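Local coordinates for protein beta-galactosidase (Trichoderma reesei, PDB 3OG2) that probably hydrolyses beta-D-galactosides, releasing terminal non-reducing beta-D-galactose, as a family 35 glycoside hydrolase with a TIM-barrel domain, at residues 370-375 against 455-460; 460-465 against 479-484; 129-134 against 828-833. All coordinates share one frame; numbering follows the deposited sequence.

Contact 1: 370-375 against 455-460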
loop_
_atom_site.group_PDB
_atom_site.type_symbol
_atom_site.label_atom_id
_atom_site.label_comp_id
_atom_site.label_asym_id
_atom_site.label_seq_id
_atom_site.Cartn_x
_atom_site.Cartn_y
_atom_site.Cartn_z
ATOM N N LYS A 370 15.250 15.257 6.315
ATOM C CA LYS A 370 14.934 16.493 5.591
ATOM C C LYS A 370 15.617 17.723 6.173
ATOM O O LYS A 370 15.580 18.778 5.543
ATOM C CB LYS A 370 13.439 16.642 5.456
ATOM C CG LYS A 370 12.727 16.947 6.772
ATOM C CD LYS A 370 11.189 17.000 6.528
ATOM C CE LYS A 370 10.837 18.128 5.607
ATOM N NZ LYS A 370 9.357 18.399 5.517
ATOM N N VAL A 371 16.270 17.608 7.343
ATOM C CA VAL A 371 17.028 18.759 7.868
ATOM C C VAL A 371 18.523 18.476 7.815
ATOM O O VAL A 371 19.300 19.233 8.431
ATOM C CB VAL A 371 16.539 19.152 9.290
ATOM C CG1 VAL A 371 15.082 19.595 9.247
ATOM C CG2 VAL A 371 16.739 18.016 10.312
ATOM N N SER A 372 18.953 17.481 7.040
ATOM C CA SER A 372 20.341 17.018 7.079
ATOM C C SER A 372 20.966 16.957 5.707
ATOM O O SER A 372 21.364 15.898 5.228
ATOM C CB SER A 372 20.388 15.624 7.758
ATOM O OG SER A 372 19.865 15.695 9.076
ATOM N N PRO A 373 21.063 18.112 5.043
ATOM C CA PRO A 373 21.607 18.088 3.658
ATOM C C PRO A 373 23.036 17.594 3.607
ATOM O O PRO A 373 23.444 17.104 2.542
ATOM C CB PRO A 373 21.569 19.546 3.240
ATOM C CG PRO A 373 21.395 20.325 4.493
ATOM C CD PRO A 373 20.682 19.455 5.476
ATOM N N GLY A 374 23.808 17.621 4.674
ATOM C CA GLY A 374 25.154 17.138 4.637
ATOM C C GLY A 374 25.178 15.652 4.430
ATOM O O GLY A 374 26.198 15.098 3.974
ATOM N N TYR A 375 24.092 14.967 4.724
ATOM C CA TYR A 375 24.033 13.524 4.419
ATOM C C TYR A 375 24.212 13.243 2.934
ATOM O O TYR A 375 24.793 12.234 2.510
ATOM C CB TYR A 375 22.692 12.987 4.935
ATOM C CG TYR A 375 22.308 11.618 4.378
ATOM C CD1 TYR A 375 22.827 10.445 4.900
ATOM C CD2 TYR A 375 21.395 11.526 3.316
ATOM C CE1 TYR A 375 22.483 9.207 4.401
ATOM C CE2 TYR A 375 21.022 10.296 2.806
ATOM C CZ TYR A 375 21.579 9.132 3.348
ATOM O OH TYR A 375 21.245 7.894 2.894
ATOM N N THR A 455 29.030 14.008 13.455
ATOM C CA THR A 455 30.058 14.987 13.819
ATOM C C THR A 455 29.974 16.204 12.880
ATOM O O THR A 455 29.585 16.075 11.689
ATOM C CB THR A 455 31.498 14.436 13.876
ATOM O OG1 THR A 455 31.917 14.057 12.572
ATOM C CG2 THR A 455 31.616 13.201 14.785
ATOM N N ASP A 456 30.349 17.372 13.389
ATOM C CA ASP A 456 30.285 18.643 12.695
ATOM C C ASP A 456 28.982 18.793 11.927
ATOM O O ASP A 456 28.930 19.022 10.705
ATOM C CB ASP A 456 31.474 18.791 11.731
ATOM C CG ASP A 456 32.727 18.922 12.606
ATOM O OD1 ASP A 456 32.861 19.963 13.312
ATOM O OD2 ASP A 456 33.556 18.006 12.613
ATOM N N TYR A 457 27.883 18.623 12.672
ATOM C CA TYR A 457 26.545 18.672 12.088
ATOM C C TYR A 457 26.040 20.091 12.180
ATOM O O TYR A 457 25.889 20.629 13.300
ATOM C CB TYR A 457 25.653 17.698 12.865
ATOM C CG TYR A 457 24.242 17.654 12.331
ATOM C CD1 TYR A 457 23.259 18.538 12.841
ATOM C CD2 TYR A 457 23.877 16.768 11.321
ATOM C CE1 TYR A 457 21.969 18.519 12.355
ATOM C CE2 TYR A 457 22.580 16.738 10.851
ATOM C CZ TYR A 457 21.634 17.606 11.382
ATOM O OH TYR A 457 20.343 17.612 10.906
ATOM N N PRO A 458 25.724 20.739 11.068
ATOM C CA PRO A 458 25.279 22.126 11.153
ATOM C C PRO A 458 23.827 22.266 11.615
ATOM O O PRO A 458 22.904 21.556 11.144
ATOM C CB PRO A 458 25.380 22.629 9.700
ATOM C CG PRO A 458 25.466 21.402 8.873
ATOM C CD PRO A 458 25.846 20.237 9.701
ATOM N N VAL A 459 23.620 23.173 12.551
ATOM C CA VAL A 459 22.322 23.508 13.081
ATOM C C VAL A 459 22.126 25.001 12.882
ATOM O O VAL A 459 22.255 25.858 13.778
ATOM C CB VAL A 459 22.175 23.103 14.548
ATOM C CG1 VAL A 459 20.746 23.364 15.062
ATOM C CG2 VAL A 459 22.530 21.618 14.747
ATOM N N GLY A 460 21.874 25.428 11.651
ATOM C CA GLY A 460 21.774 26.870 11.369
ATOM C C GLY A 460 23.141 27.513 11.535
ATOM O O GLY A 460 24.167 27.121 10.969
HETATM O O HOH W 1 22.046 20.024 8.976
#
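Tyr457 points the hydroxyl end of its ring at Ser372 and Val371, and nearly all of the contact is made at that end. The ring meets Ser372 edge-on: OG lies near the ring plane, 2.7 Å from Tyr457 OH, which donates a hydrogen bond to it, and 3.4 Å from Tyr457 CE2. Two torsions bring the groups together. Tyr457 holds CG anti to the backbone N (chi1 -179°), which carries the ring across to the other segment, while Ser372 turns OG to the side of its own N (chi1 -59°). Ser372 OG accepts from Tyr457 OH and is itself hydrogen-bonded to the carbonyl O of Phe368, in the last turn of helix 357-370, so two bonds hold the serine hydroxyl.

Val371 crosses the tyrosine at a slant, with CG2 3.7 Å from Tyr457 OH. Over one ring face, toward its rim, sits a water 3.4 Å above the plane. This water donates to Val371 O at 2.9 Å and to Pro458 O at 2.8 Å, so it ties the two backbones together beside the direct bond. Val371 O also accepts from Trp474 NE1, which leaves this buried carbonyl well supplied with donors. Within 455-460, Val459 CG2 lies at another part of the ring edge.

Tyr457 stands on strand 450-459 just past a corner, where a G1 beta bulge sets Asp456 and Tyr457 together opposite Leu464 of the next strand. Its side chain touches Phe407 of strand 406-412, Leu464 of strand 462-467 and Ile471 of strand 470-476. The contact thus joins the chain leaving helix 357-370, before the short helix 374-377, to the antiparallel sheet of the following beta domain.

Contact 2: 460-465 against 479-484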
loop_
_atom_site.group_PDB
_atom_site.type_symbol
_atom_site.label_atom_id
_atom_site.label_comp_id
_atom_site.label_asym_id
_atom_site.label_seq_id
_atom_site.Cartn_x
_atom_site.Cartn_y
_atom_site.Cartn_z
ATOM N N GLY A 460 21.874 25.428 11.651
ATOM C CA GLY A 460 21.774 26.870 11.369
ATOM C C GLY A 460 23.141 27.513 11.535
ATOM O O GLY A 460 24.167 27.121 10.969
ATOM N N LYS A 461 23.154 28.547 12.362
ATOM C CA LYS A 461 24.432 29.191 12.653
ATOM C C LYS A 461 25.244 28.406 13.661
ATOM O O LYS A 461 26.391 28.841 13.823
ATOM C CB LYS A 461 24.122 30.628 13.127
ATOM C CG LYS A 461 23.652 31.391 11.887
ATOM C CD LYS A 461 23.442 32.865 12.015
ATOM C CE LYS A 461 22.673 33.416 10.811
ATOM N NZ LYS A 461 23.489 33.332 9.555
ATOM N N PHE A 462 24.744 27.383 14.280
ATOM C CA PHE A 462 25.432 26.669 15.331
ATOM C C PHE A 462 25.977 25.399 14.718
ATOM O O PHE A 462 25.523 24.984 13.632
ATOM C CB PHE A 462 24.460 26.307 16.455
ATOM C CG PHE A 462 23.889 27.548 17.105
ATOM C CD1 PHE A 462 22.714 28.124 16.668
ATOM C CD2 PHE A 462 24.586 28.160 18.152
ATOM C CE1 PHE A 462 22.209 29.281 17.282
ATOM C CE2 PHE A 462 24.132 29.314 18.793
ATOM C CZ PHE A 462 22.929 29.877 18.314
ATOM N N THR A 463 26.944 24.799 15.439
ATOM C CA THR A 463 27.421 23.495 14.951
ATOM C C THR A 463 27.524 22.504 16.083
ATOM O O THR A 463 28.064 22.879 17.144
ATOM C CB THR A 463 28.811 23.597 14.309
ATOM O OG1 THR A 463 28.773 24.603 13.285
ATOM C CG2 THR A 463 29.213 22.253 13.681
ATOM N N LEU A 464 26.967 21.320 15.847
ATOM C CA LEU A 464 27.232 20.236 16.788
ATOM C C LEU A 464 28.577 19.633 16.456
ATOM O O LEU A 464 28.703 19.017 15.387
ATOM C CB LEU A 464 26.250 19.061 16.704
ATOM C CG LEU A 464 24.817 19.438 17.047
ATOM C CD1 LEU A 464 23.851 18.287 16.780
ATOM C CD2 LEU A 464 24.723 19.796 18.511
ATOM N N LEU A 465 29.556 19.797 17.321
ATOM C CA LEU A 465 30.841 19.120 17.101
ATOM C C LEU A 465 30.600 17.630 17.046
ATOM O O LEU A 465 31.179 16.950 16.180
ATOM C CB LEU A 465 31.762 19.545 18.230
ATOM C CG LEU A 465 33.147 18.889 18.126
ATOM C CD1 LEU A 465 33.872 19.494 16.933
ATOM C CD2 LEU A 465 33.925 19.080 19.424
ATOM N N GLU A 479 13.843 34.237 16.585
ATOM C CA GLU A 479 14.425 34.696 17.846
ATOM C C GLU A 479 15.274 33.622 18.511
ATOM O O GLU A 479 16.026 33.832 19.467
ATOM C CB GLU A 479 13.250 35.162 18.708
ATOM C CG GLU A 479 12.237 34.137 19.115
ATOM C CD GLU A 479 11.298 33.559 18.087
ATOM O OE1 GLU A 479 11.692 33.060 17.018
ATOM O OE2 GLU A 479 10.059 33.565 18.319
ATOM N N LYS A 480 15.186 32.399 18.042
ATOM C CA LYS A 480 15.892 31.279 18.620
ATOM C C LYS A 480 16.131 30.221 17.511
ATOM O O LYS A 480 15.405 30.187 16.519
ATOM C CB LYS A 480 15.176 30.598 19.774
ATOM C CG LYS A 480 13.740 30.132 19.667
ATOM C CD LYS A 480 13.246 29.291 20.840
ATOM C CE LYS A 480 11.766 28.876 20.791
ATOM N NZ LYS A 480 11.413 28.018 22.009
ATOM N N THR A 481 17.116 29.383 17.739
ATOM C CA THR A 481 17.285 28.146 16.961
ATOM C C THR A 481 16.895 26.990 17.857
ATOM O O THR A 481 17.307 26.982 19.017
ATOM C CB THR A 481 18.733 28.018 16.464
ATOM O OG1 THR A 481 19.032 29.116 15.590
ATOM C CG2 THR A 481 18.977 26.763 15.648
ATOM N N VAL A 482 16.093 26.063 17.354
ATOM C CA VAL A 482 15.642 24.943 18.163
ATOM C C VAL A 482 16.213 23.671 17.606
ATOM O O VAL A 482 16.204 23.481 16.367
ATOM C CB VAL A 482 14.105 24.901 18.127
ATOM C CG1 VAL A 482 13.614 23.568 18.658
ATOM C CG2 VAL A 482 13.560 26.052 18.939
ATOM N N LEU A 483 16.704 22.788 18.462
ATOM C CA LEU A 483 17.214 21.473 18.096
ATOM C C LEU A 483 16.501 20.446 18.995
ATOM O O LEU A 483 16.427 20.684 20.205
ATOM C CB LEU A 483 18.723 21.430 18.357
ATOM C CG LEU A 483 19.395 20.072 18.227
ATOM C CD1 LEU A 483 19.316 19.526 16.796
ATOM C CD2 LEU A 483 20.869 20.184 18.659
ATOM N N VAL A 484 15.958 19.391 18.433
ATOM C CA VAL A 484 15.289 18.331 19.195
ATOM C C VAL A 484 16.101 17.065 19.004
ATOM O O VAL A 484 16.272 16.605 17.848
ATOM C CB VAL A 484 13.844 18.109 18.722
ATOM C CG1 VAL A 484 13.186 17.018 19.586
ATOM C CG2 VAL A 484 13.072 19.433 18.770
HETATM O O HOH W 2 20.879 29.429 13.573
#
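Thr481 faces Phe462 across the interface between two sheets, and all three side-chain atoms of the threonine come near the ring, OG1 and CG2 each with a further neighbour. Its CB lies 3.8 Å from Phe462 CE1, already within van der Waals range of the ring. OG1, placed beside the backbone N (chi1 -62°), approaches the ring edge near its plane and comes within 3.6 Å of Phe462 CE1. The same oxygen is 2.8 Å from a water that accepts a hydrogen bond from Lys461 N at 2.7 Å; this water bridges the strand to the turn before Phe462. The methyl CG2, anti to the backbone N, is 4.1 Å from Phe462 CD1 and the threonine also packs on Val459. The two side chains run past each other in opposite directions, so the threonine meets the rim of the ring and no stack forms.

Two residues further along each strand, Leu464 and Leu483 reach toward one another tip to tip. Leu483 CD2 faces both methyls of its partner almost equally, 3.9 Å from Leu464 CD2 and 4.0 Å from Leu464 CD1. No direct hydrogen bond joins the segments: the evidence is of side-chain packing with one water bridge, as expected where sheets face each other.

Strand 462-467 lies between strands 450-459 and 492-497 in one antiparallel sheet, whereas strand 481-487 lies between 470-476 and 545-551 in the other. The contact is therefore interior packing of a beta sandwich, with Leu545 touching both Phe462 and Thr481, and Trp474 of strand 470-476 touching Leu483.

Contact 3: 129-134 against 828-833. With NAG (2-acetamido-2-deoxy-beta-D-glucopyranose), chain E.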
loop_
_atom_site.group_PDB
_atom_site.type_symbol
_atom_site.label_atom_id
_atom_site.label_comp_id
_atom_site.label_asym_id
_atom_site.label_seq_id
_atom_site.Cartn_x
_atom_site.Cartn_y
_atom_site.Cartn_z
ATOM N N PRO A 129 -4.801 -6.561 -18.656
ATOM C CA PRO A 129 -6.206 -6.945 -18.834
ATOM C C PRO A 129 -6.306 -8.404 -19.314
ATOM O O PRO A 129 -5.455 -8.941 -20.055
ATOM C CB PRO A 129 -6.716 -6.034 -19.943
ATOM C CG PRO A 129 -5.761 -4.855 -19.900
ATOM C CD PRO A 129 -4.420 -5.451 -19.537
ATOM N N GLY A 130 -7.390 -9.086 -18.928
ATOM C CA GLY A 130 -7.534 -10.506 -19.257
ATOM C C GLY A 130 -7.592 -10.772 -20.766
ATOM O O GLY A 130 -7.323 -11.910 -21.180
ATOM N N TRP A 131 -7.951 -9.745 -21.572
ATOM C CA TRP A 131 -7.910 -9.986 -23.015
ATOM C C TRP A 131 -6.505 -10.184 -23.563
ATOM O O TRP A 131 -6.402 -10.651 -24.711
ATOM C CB TRP A 131 -8.672 -8.884 -23.719
ATOM C CG TRP A 131 -8.437 -7.456 -23.364
ATOM C CD1 TRP A 131 -9.162 -6.712 -22.511
ATOM C CD2 TRP A 131 -7.425 -6.607 -23.912
ATOM N NE1 TRP A 131 -8.690 -5.440 -22.441
ATOM C CE2 TRP A 131 -7.624 -5.335 -23.296
ATOM C CE3 TRP A 131 -6.387 -6.757 -24.851
ATOM C CZ2 TRP A 131 -6.829 -4.214 -23.562
ATOM C CZ3 TRP A 131 -5.610 -5.619 -25.094
ATOM C CH2 TRP A 131 -5.834 -4.379 -24.463
ATOM N N LEU A 132 -5.451 -9.948 -22.774
ATOM C CA LEU A 132 -4.119 -10.359 -23.253
ATOM C C LEU A 132 -3.982 -11.863 -23.283
ATOM O O LEU A 132 -3.046 -12.382 -23.891
ATOM C CB LEU A 132 -3.029 -9.730 -22.386
ATOM C CG LEU A 132 -2.724 -8.257 -22.690
ATOM C CD1 LEU A 132 -1.454 -7.867 -21.910
ATOM C CD2 LEU A 132 -2.599 -7.783 -24.110
ATOM N N GLN A 133 -4.896 -12.651 -22.641
ATOM C CA GLN A 133 -4.845 -14.076 -22.860
ATOM C C GLN A 133 -5.115 -14.446 -24.323
ATOM O O GLN A 133 -4.718 -15.541 -24.715
ATOM C CB GLN A 133 -5.866 -14.815 -21.966
ATOM C CG GLN A 133 -5.652 -14.550 -20.481
ATOM C CD GLN A 133 -6.142 -15.660 -19.591
ATOM O OE1 GLN A 133 -7.001 -16.480 -20.008
ATOM N NE2 GLN A 133 -5.668 -15.745 -18.333
ATOM N N ARG A 134 -5.711 -13.543 -25.095
ATOM C CA ARG A 134 -5.982 -13.811 -26.483
ATOM C C ARG A 134 -4.875 -13.280 -27.402
ATOM O O ARG A 134 -5.002 -13.301 -28.626
ATOM C CB ARG A 134 -7.305 -13.155 -26.884
ATOM C CG ARG A 134 -8.450 -13.706 -26.019
ATOM C CD ARG A 134 -9.795 -13.379 -26.650
ATOM N NE ARG A 134 -10.050 -11.971 -26.980
ATOM C CZ ARG A 134 -10.644 -11.099 -26.150
ATOM N NH1 ARG A 134 -11.037 -11.486 -24.925
ATOM N NH2 ARG A 134 -10.885 -9.839 -26.518
ATOM N N GLY A 828 -22.149 -9.131 -20.247
ATOM C CA GLY A 828 -21.571 -8.251 -21.251
ATOM C C GLY A 828 -20.104 -8.517 -21.506
ATOM O O GLY A 828 -19.564 -8.057 -22.507
ATOM N N GLY A 829 -19.422 -9.214 -20.557
ATOM C CA GLY A 829 -17.984 -9.422 -20.707
ATOM C C GLY A 829 -17.234 -8.104 -20.806
ATOM O O GLY A 829 -17.318 -7.266 -19.875
ATOM N N GLU A 830 -16.472 -7.880 -21.890
ATOM C CA GLU A 830 -15.724 -6.642 -22.064
ATOM C C GLU A 830 -16.657 -5.479 -22.326
ATOM O O GLU A 830 -16.202 -4.336 -22.107
ATOM C CB GLU A 830 -14.702 -6.774 -23.219
ATOM C CG GLU A 830 -13.614 -7.769 -22.759
ATOM C CD GLU A 830 -12.818 -8.392 -23.863
ATOM O OE1 GLU A 830 -12.962 -8.075 -25.070
ATOM O OE2 GLU A 830 -11.987 -9.266 -23.530
ATOM N N ASP A 831 -17.883 -5.726 -22.759
ATOM C CA ASP A 831 -18.924 -4.658 -22.767
ATOM C C ASP A 831 -19.564 -4.654 -21.381
ATOM O O ASP A 831 -20.779 -4.895 -21.230
ATOM C CB ASP A 831 -19.916 -4.923 -23.883
ATOM C CG ASP A 831 -19.227 -4.828 -25.222
ATOM O OD1 ASP A 831 -18.585 -3.813 -25.519
ATOM O OD2 ASP A 831 -19.297 -5.792 -25.995
ATOM N N TYR A 832 -18.745 -4.409 -20.353
ATOM C CA TYR A 832 -19.246 -4.574 -18.978
ATOM C C TYR A 832 -20.285 -3.530 -18.645
ATOM O O TYR A 832 -20.337 -2.416 -19.199
ATOM C CB TYR A 832 -18.054 -4.557 -18.005
ATOM C CG TYR A 832 -17.204 -3.307 -18.046
ATOM C CD1 TYR A 832 -16.142 -3.208 -18.965
ATOM C CD2 TYR A 832 -17.423 -2.268 -17.166
ATOM C CE1 TYR A 832 -15.338 -2.083 -19.015
ATOM C CE2 TYR A 832 -16.627 -1.119 -17.192
ATOM C CZ TYR A 832 -15.593 -1.037 -18.127
ATOM O OH TYR A 832 -14.798 0.102 -18.136
ATOM N N ARG A 833 -21.189 -3.843 -17.729
ATOM C CA ARG A 833 -22.373 -3.003 -17.535
ATOM C C ARG A 833 -22.165 -1.852 -16.588
ATOM O O ARG A 833 -22.931 -0.875 -16.656
ATOM C CB ARG A 833 -23.534 -3.884 -17.054
ATOM C CG ARG A 833 -24.003 -4.887 -18.087
ATOM C CD ARG A 833 -24.513 -4.205 -19.364
ATOM N NE ARG A 833 -25.121 -5.182 -20.271
ATOM C CZ ARG A 833 -26.411 -5.327 -20.473
ATOM N NH1 ARG A 833 -27.278 -4.548 -19.838
ATOM N NH2 ARG A 833 -26.820 -6.270 -21.332
HETATM C C1 NAG E . -6.812 -14.209 -32.317
HETATM C C2 NAG E . -7.910 -13.143 -32.153
HETATM C C3 NAG E . -8.264 -12.418 -33.440
HETATM C C4 NAG E . -7.022 -11.912 -34.198
HETATM C C5 NAG E . -5.995 -13.056 -34.234
HETATM C C6 NAG E . -4.734 -12.609 -34.983
HETATM C C7 NAG E . -9.666 -13.041 -30.433
HETATM C C8 NAG E . -11.107 -13.470 -30.215
HETATM N N2 NAG E . -9.102 -13.607 -31.503
HETATM O O3 NAG E . -9.151 -11.328 -33.221
HETATM O O4 NAG E . -7.420 -11.543 -35.524
HETATM O O5 NAG E . -5.700 -13.493 -32.886
HETATM O O6 NAG E . -3.936 -13.670 -35.455
HETATM O O7 NAG E . -9.293 -12.003 -29.862
#
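The guanidinium of Arg134 meets the Glu830 carboxylate along its edge, the two planes 32° apart, and another part of that edge faces O7 of an N-acetylglucosamine. Pro129 CB lies 3.2 Å above one face of the Trp131 ring, toward its rim, while Glu830 OE2 approaches that ring obliquely and touches Trp131 CB at 3.3 Å.

Arg134 grips end-on with two nitrogens. Arg134 NH1 donates to Glu830 OE2 at 2.8 Å in a fairly straight bond (161°), and Arg134 NH2 reaches OE1 of Glu830 at 3.1 Å through the syn lone pair, with a more bent bond from NH2 to OE2. His709 NE2 is bonded to OE2 as well, and Ser704 O takes a second bond from NH1. The bend of the arginine at chi3 (-53°) turns NE to the sugar, where Arg134 NE donates to NAG O7 at 3.0 Å. A leucine in place of Arg134 would probably leave the Glu830 charge without its cationic mate and the acetamido oxygen without this donor.

The result is a bidentate arginine-glutamate salt bridge between a 3-10 segment of the TIM-barrel region and a type II' turn late in the chain, beside the glycan linked to Asn689.

How the contacts relate
From the N terminus, contact 3 opens first, at 129-134 in the TIM-barrel region, and closes only at 828-833, so the other two lie nested within its long loop. Contact 1 opens at 370-375, after helix 357-370, and closes at 455-460; contact 2 follows in series, sharing Gly460 and closing at 479-484. Their centres are about 10 Å apart, and the backbone pair Tyr457 O and Leu464 N, 2.9 Å apart, links them in the hairpin of strands 450-459 and 462-467. Contact 3 lies on the opposite side of the chain's centre from the other two, its centre about 54 Å and about 61 Å from those of contacts 1 and 2, binding the barrel region to late loops.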